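Local coordinates for putative phenazine biosynthesis PhzC/PhzF protein (Clostridium difficile, PDB 4DUN) that probably acts as an isomerase of the PhzF family, although its substrate and exact reaction remain unassigned, at residues S143-I148 with S189-P194; P162-L167 with E195-D200. All blocks are in the same frame, centred on the assembly; numbering follows the deposited sequence.

Interaction 1 of 2, residues S143-I148 with S189-P194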
loop_
_atom_site.group_PDB
_atom_site.type_symbol
_atom_site.label_atom_id
_atom_site.label_comp_id
_atom_site.label_asym_id
_atom_site.label_seq_id
_atom_site.Cartn_x
_atom_site.Cartn_y
_atom_site.Cartn_z
ATOM N N SER A 143 -28.430 0.966 -15.549
ATOM C CA SER A 143 -27.733 2.203 -15.243
ATOM C C SER A 143 -28.193 2.835 -13.957
ATOM O O SER A 143 -29.387 2.862 -13.655
ATOM C CB SER A 143 -27.929 3.192 -16.396
ATOM O OG SER A 143 -27.289 4.443 -16.197
ATOM N N SER A 144 -27.227 3.365 -13.189
ATOM C CA SER A 144 -27.411 4.114 -11.935
ATOM C C SER A 144 -26.153 4.970 -11.759
ATOM O O SER A 144 -25.634 5.458 -12.765
ATOM C CB SER A 144 -27.661 3.170 -10.759
ATOM O OG SER A 144 -27.910 3.872 -9.547
ATOM N N ARG A 145 -25.638 5.144 -10.525
ATOM C CA ARG A 145 -24.379 5.877 -10.280
ATOM C C ARG A 145 -23.266 5.129 -11.063
ATOM O O ARG A 145 -22.422 5.739 -11.725
ATOM C CB ARG A 145 -24.074 5.912 -8.775
ATOM C CG ARG A 145 -22.746 6.590 -8.430
ATOM C CD ARG A 145 -22.265 6.227 -7.043
ATOM N NE ARG A 145 -21.884 4.815 -6.940
ATOM C CZ ARG A 145 -21.574 4.210 -5.799
ATOM N NH1 ARG A 145 -21.257 2.923 -5.790
ATOM N NH2 ARG A 145 -21.562 4.892 -4.661
ATOM N N ASP A 146 -23.361 3.793 -11.036
ATOM C CA ASP A 146 -22.467 2.856 -11.711
ATOM C C ASP A 146 -23.152 2.202 -12.909
ATOM O O ASP A 146 -24.392 2.166 -12.995
ATOM C CB ASP A 146 -22.032 1.754 -10.724
ATOM C CG ASP A 146 -21.444 2.271 -9.424
ATOM O OD1 ASP A 146 -20.439 3.010 -9.481
ATOM O OD2 ASP A 146 -22.008 1.962 -8.357
ATOM N N LEU A 147 -22.336 1.664 -13.826
ATOM C CA LEU A 147 -22.833 0.905 -14.974
ATOM C C LEU A 147 -22.925 -0.551 -14.548
ATOM O O LEU A 147 -21.983 -1.074 -13.935
ATOM C CB LEU A 147 -21.912 1.062 -16.194
ATOM C CG LEU A 147 -22.313 0.309 -17.461
ATOM C CD1 LEU A 147 -23.623 0.858 -18.052
ATOM C CD2 LEU A 147 -21.200 0.421 -18.526
ATOM N N ILE A 148 -24.070 -1.191 -14.810
ATOM C CA ILE A 148 -24.276 -2.574 -14.386
ATOM C C ILE A 148 -24.380 -3.461 -15.616
ATOM O O ILE A 148 -25.280 -3.268 -16.441
ATOM C CB ILE A 148 -25.517 -2.695 -13.468
ATOM C CG1 ILE A 148 -25.363 -1.759 -12.232
ATOM C CG2 ILE A 148 -25.743 -4.164 -13.035
ATOM C CD1 ILE A 148 -26.634 -1.348 -11.601
ATOM N N SER A 189 -20.932 -10.421 -7.927
ATOM C CA SER A 189 -20.519 -9.217 -8.666
ATOM C C SER A 189 -19.037 -8.952 -8.467
ATOM O O SER A 189 -18.395 -9.561 -7.619
ATOM C CB SER A 189 -21.331 -7.982 -8.267
ATOM O OG SER A 189 -20.979 -7.523 -6.966
ATOM N N ARG A 190 -18.496 -8.122 -9.334
ATOM C CA ARG A 190 -17.156 -7.560 -9.268
ATOM C C ARG A 190 -17.317 -6.084 -9.611
ATOM O O ARG A 190 -18.160 -5.731 -10.445
ATOM C CB ARG A 190 -16.152 -8.272 -10.172
ATOM C CG ARG A 190 -15.786 -9.674 -9.660
ATOM C CD ARG A 190 -15.006 -10.433 -10.692
ATOM N NE ARG A 190 -13.659 -9.894 -10.843
ATOM C CZ ARG A 190 -12.855 -10.152 -11.866
ATOM N NH1 ARG A 190 -13.259 -10.951 -12.859
ATOM N NH2 ARG A 190 -11.643 -9.618 -11.912
ATOM N N TYR A 191 -16.571 -5.229 -8.919
ATOM C CA TYR A 191 -16.683 -3.782 -9.080
ATOM C C TYR A 191 -15.325 -3.213 -9.480
ATOM O O TYR A 191 -14.340 -3.410 -8.769
ATOM C CB TYR A 191 -17.194 -3.158 -7.759
ATOM C CG TYR A 191 -17.505 -1.681 -7.833
ATOM C CD1 TYR A 191 -16.497 -0.729 -7.718
ATOM C CD2 TYR A 191 -18.821 -1.230 -7.870
ATOM C CE1 TYR A 191 -16.785 0.642 -7.748
ATOM C CE2 TYR A 191 -19.121 0.135 -7.910
ATOM C CZ TYR A 191 -18.099 1.068 -7.847
ATOM O OH TYR A 191 -18.390 2.410 -7.874
ATOM N N PHE A 192 -15.281 -2.486 -10.596
ATOM C CA PHE A 192 -14.046 -1.909 -11.128
ATOM C C PHE A 192 -14.051 -0.384 -11.033
ATOM O O PHE A 192 -15.041 0.271 -11.400
ATOM C CB PHE A 192 -13.818 -2.368 -12.590
ATOM C CG PHE A 192 -13.809 -3.882 -12.696
ATOM C CD1 PHE A 192 -12.702 -4.619 -12.286
ATOM C CD2 PHE A 192 -14.926 -4.571 -13.160
ATOM C CE1 PHE A 192 -12.712 -6.021 -12.331
ATOM C CE2 PHE A 192 -14.939 -5.970 -13.197
ATOM C CZ PHE A 192 -13.824 -6.684 -12.792
ATOM N N CYS A 193 -12.917 0.168 -10.541
ATOM C CA CYS A 193 -12.665 1.596 -10.352
ATOM C C CYS A 193 -11.653 2.042 -11.412
ATOM O O CYS A 193 -10.435 1.932 -11.187
ATOM C CB CYS A 193 -12.165 1.868 -8.934
ATOM S SG CYS A 193 -13.138 1.055 -7.644
ATOM N N PRO A 194 -12.145 2.497 -12.592
ATOM C CA PRO A 194 -11.231 2.797 -13.706
ATOM C C PRO A 194 -10.201 3.895 -13.428
ATOM O O PRO A 194 -9.052 3.744 -13.852
ATOM C CB PRO A 194 -12.185 3.190 -14.844
ATOM C CG PRO A 194 -13.481 2.471 -14.499
ATOM C CD PRO A 194 -13.556 2.645 -13.019
#
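Tyr191 and Asp146 meet across one lobe of a PhzF-family protein, whose diaminopimelate-epimerase-like fold sets a predicted active site between two lobes. The two residues belong to strand 187-193 and to the turn ahead of strand 147-150, and strand 176-181 runs between those strands; the reach of the Tyr191 ring bridges the separation. Followed along its sequence, strand 187-193 alternates its faces. Arg190 takes no part in the contact; Phe192 CZ sits over one face of its guanidinium. With CG of Tyr191 anti to the backbone N (chi1 -173°), its ring extends to Asp146. There the phenol donates to the carboxylate, OH to Asp146 OD1 at 2.7 Å, entering from above the carboxylate plane. The ring and carboxylate planes are 88° apart, and Asp146 OD2 lies at the ring edge, 3.4 Å from Tyr191 CE2. Cys193 brings its SG to that ring's edge as well. The acceptor is itself held by its neighbour. Arg145, bent at chi3, comes side-on in a salt bridge that probably fixes the carboxylate's rotation and offsets its charge, its NE meeting Asp146 OD2 from above the carboxylate plane. OD1, which takes the phenol, has further weak bonds from Arg145 NE and Gly175 N. The Tyr191 hydroxyl also hydrogen-bonds a bound buffer molecule, probably from the crystallisation liquor, and the side chain of Tyr191 lies about 10 Å from that of Glu47, the predicted active-site residue, consistent with a place in the pocket wall. The second nitrogen of the grip, Arg145 NH1, uses the syn lone pair of Asp146 OD2 at 2.8 Å.

Interaction 2 of 2, residues P162-L167 with E195-D200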
loop_
_atom_site.group_PDB
_atom_site.type_symbol
_atom_site.label_atom_id
_atom_site.label_comp_id
_atom_site.label_asym_id
_atom_site.label_seq_id
_atom_site.Cartn_x
_atom_site.Cartn_y
_atom_site.Cartn_z
ATOM N N PRO A 162 -10.385 -6.766 -16.532
ATOM C CA PRO A 162 -10.629 -5.364 -16.891
ATOM C C PRO A 162 -9.499 -4.726 -17.688
ATOM O O PRO A 162 -8.314 -5.003 -17.465
ATOM C CB PRO A 162 -10.796 -4.672 -15.529
ATOM C CG PRO A 162 -9.999 -5.528 -14.579
ATOM C CD PRO A 162 -10.186 -6.936 -15.075
ATOM N N ASN A 163 -9.896 -3.869 -18.635
ATOM C CA ASN A 163 -9.017 -3.021 -19.431
ATOM C C ASN A 163 -9.321 -1.620 -18.937
ATOM O O ASN A 163 -10.301 -1.022 -19.385
ATOM C CB ASN A 163 -9.282 -3.213 -20.933
ATOM C CG ASN A 163 -8.359 -2.419 -21.833
ATOM O OD1 ASN A 163 -8.021 -1.254 -21.582
ATOM N ND2 ASN A 163 -7.999 -3.005 -22.958
ATOM N N TYR A 164 -8.565 -1.129 -17.934
ATOM C CA TYR A 164 -8.912 0.152 -17.298
ATOM C C TYR A 164 -8.850 1.349 -18.232
ATOM O O TYR A 164 -9.658 2.261 -18.050
ATOM C CB TYR A 164 -8.095 0.420 -16.036
ATOM C CG TYR A 164 -8.383 -0.582 -14.943
ATOM C CD1 TYR A 164 -9.636 -0.638 -14.332
ATOM C CD2 TYR A 164 -7.434 -1.529 -14.573
ATOM C CE1 TYR A 164 -9.915 -1.574 -13.338
ATOM C CE2 TYR A 164 -7.701 -2.471 -13.580
ATOM C CZ TYR A 164 -8.941 -2.485 -12.961
ATOM O OH TYR A 164 -9.214 -3.425 -12.000
ATOM N N ALA A 165 -7.962 1.328 -19.246
ATOM C CA ALA A 165 -7.840 2.411 -20.232
ATOM C C ALA A 165 -9.159 2.577 -20.996
ATOM O O ALA A 165 -9.631 3.702 -21.164
ATOM C CB ALA A 165 -6.693 2.132 -21.196
ATOM N N GLN A 166 -9.773 1.454 -21.396
ATOM C CA GLN A 166 -11.050 1.440 -22.108
ATOM C C GLN A 166 -12.208 1.829 -21.170
ATOM O O GLN A 166 -13.042 2.650 -21.550
ATOM C CB GLN A 166 -11.307 0.064 -22.755
ATOM C CG GLN A 166 -10.362 -0.275 -23.917
ATOM C CD GLN A 166 -10.663 0.521 -25.163
ATOM O OE1 GLN A 166 -10.305 1.697 -25.280
ATOM N NE2 GLN A 166 -11.314 -0.112 -26.130
ATOM N N LEU A 167 -12.232 1.274 -19.940
ATOM C CA LEU A 167 -13.278 1.556 -18.954
ATOM C C LEU A 167 -13.273 3.036 -18.515
ATOM O O LEU A 167 -14.344 3.593 -18.277
ATOM C CB LEU A 167 -13.165 0.617 -17.740
ATOM C CG LEU A 167 -13.381 -0.896 -18.006
ATOM C CD1 LEU A 167 -13.199 -1.697 -16.722
ATOM C CD2 LEU A 167 -14.753 -1.180 -18.640
ATOM N N GLU A 195 -10.580 4.951 -12.691
ATOM C CA GLU A 195 -9.647 6.045 -12.414
ATOM C C GLU A 195 -8.632 5.648 -11.340
ATOM O O GLU A 195 -7.536 6.206 -11.314
ATOM C CB GLU A 195 -10.383 7.340 -12.038
ATOM C CG GLU A 195 -11.031 8.028 -13.231
ATOM C CD GLU A 195 -10.097 8.587 -14.295
ATOM O OE1 GLU A 195 -8.966 9.008 -13.952
ATOM O OE2 GLU A 195 -10.512 8.620 -15.476
ATOM N N LEU A 196 -8.977 4.664 -10.493
ATOM C CA LEU A 196 -8.068 4.152 -9.475
ATOM C C LEU A 196 -7.201 3.004 -10.040
ATOM O O LEU A 196 -6.280 2.556 -9.351
ATOM C CB LEU A 196 -8.855 3.682 -8.229
ATOM C CG LEU A 196 -9.555 4.770 -7.387
ATOM C CD1 LEU A 196 -10.469 4.148 -6.341
ATOM C CD2 LEU A 196 -8.540 5.689 -6.692
ATOM N N ASP A 197 -7.490 2.532 -11.292
ATOM C CA ASP A 197 -6.803 1.398 -11.953
ATOM C C ASP A 197 -6.859 0.145 -11.036
ATOM O O ASP A 197 -5.875 -0.585 -10.890
ATOM C CB ASP A 197 -5.339 1.751 -12.305
ATOM C CG ASP A 197 -5.121 2.407 -13.652
ATOM O OD1 ASP A 197 -5.493 1.795 -14.676
ATOM O OD2 ASP A 197 -4.496 3.494 -13.688
ATOM N N SER A 198 -8.004 -0.071 -10.378
ATOM C CA SER A 198 -8.104 -1.172 -9.428
ATOM C C SER A 198 -9.487 -1.768 -9.366
ATOM O O SER A 198 -10.484 -1.140 -9.751
ATOM C CB SER A 198 -7.705 -0.686 -8.033
ATOM O OG SER A 198 -8.588 0.326 -7.584
ATOM N N GLU A 199 -9.539 -2.995 -8.861
ATOM C CA GLU A 199 -10.791 -3.696 -8.613
ATOM C C GLU A 199 -11.101 -3.570 -7.126
ATOM O O GLU A 199 -10.257 -3.870 -6.289
ATOM C CB GLU A 199 -10.699 -5.159 -9.053
ATOM C CG GLU A 199 -11.909 -5.957 -8.613
ATOM C CD GLU A 199 -11.918 -7.406 -9.047
ATOM O OE1 GLU A 199 -10.915 -7.877 -9.630
ATOM O OE2 GLU A 199 -12.934 -8.079 -8.779
ATOM N N ASP A 200 -12.298 -3.097 -6.794
ATOM C CA ASP A 200 -12.663 -2.920 -5.389
ATOM C C ASP A 200 -12.874 -4.302 -4.728
ATOM O O ASP A 200 -13.627 -5.110 -5.263
ATOM C CB ASP A 200 -13.953 -2.099 -5.326
ATOM C CG ASP A 200 -14.215 -1.378 -4.026
ATOM O OD1 ASP A 200 -13.259 -1.244 -3.198
ATOM O OD2 ASP A 200 -15.339 -0.893 -3.853
#
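The ring of Tyr164 lies flat on a piece of backbone, covering the Asp197-Ser198 peptide where that pair forms a G1 beta bulge opposite Cys193. Asp197 has the positive phi (55°) expected at the first position of such a bulge, an uncommon conformation for a residue other than glycine. Its CA stands over the ring face, 4.0 Å from the centroid of Tyr164, as a CH-pi contact. Further along the same face, Ser198 N lies 3.7 Å above the ring plane, toward the rim. Pro162 CB packs on the opposite face, so the tyrosine is sandwiched between its own loop and the bulge. Its CG sits beside the backbone N and anti to the carbonyl carbon (chi1 -65°), which lays the ring along Asp197 and Ser198. The ring leaves the first turn of the short helix 164-167, whose N-cap is Asn163: OD1 accepts from Gln166 N at 3.2 Å. The phenol oxygen abuts the backbone of strand 198-200 without a hydrogen bond to it; Tyr164 OH is 3.2 Å from Glu199 N at a poor angle. Asp197 OD1 finds a partner outside both segments, in a salt bridge with Arg168. The contact joins the short helix and the loop before it to the hairpin of strands 187-193 and 198-200, at the protein surface. At the root of the tyrosine, the carboxylate, turned 87° from the ring, brings Asp197 OD1 to 3.2 Å from Tyr164 CB.

Overall arrangement
Two ways of fastening chain to one hairpin are seen here, and the chemistry differs with depth in the fold. Interaction 1 is largely buried and polar, a phenol bonded to a carboxylate beside a bound buffer molecule; interaction 2 lies at the surface and rests on an aromatic face against backbone. Their centres are 11 Å apart, and each uses one strand of the antiparallel pair 187-193 and 198-200. Those strands are tied directly: Arg190 NE forms a salt bridge with Glu199 OE2 at 2.8 Å, and Tyr191 O probably accepts from Asp200 N. Phe192 also packs on Pro162, linking the first strand to the loop of interaction 2.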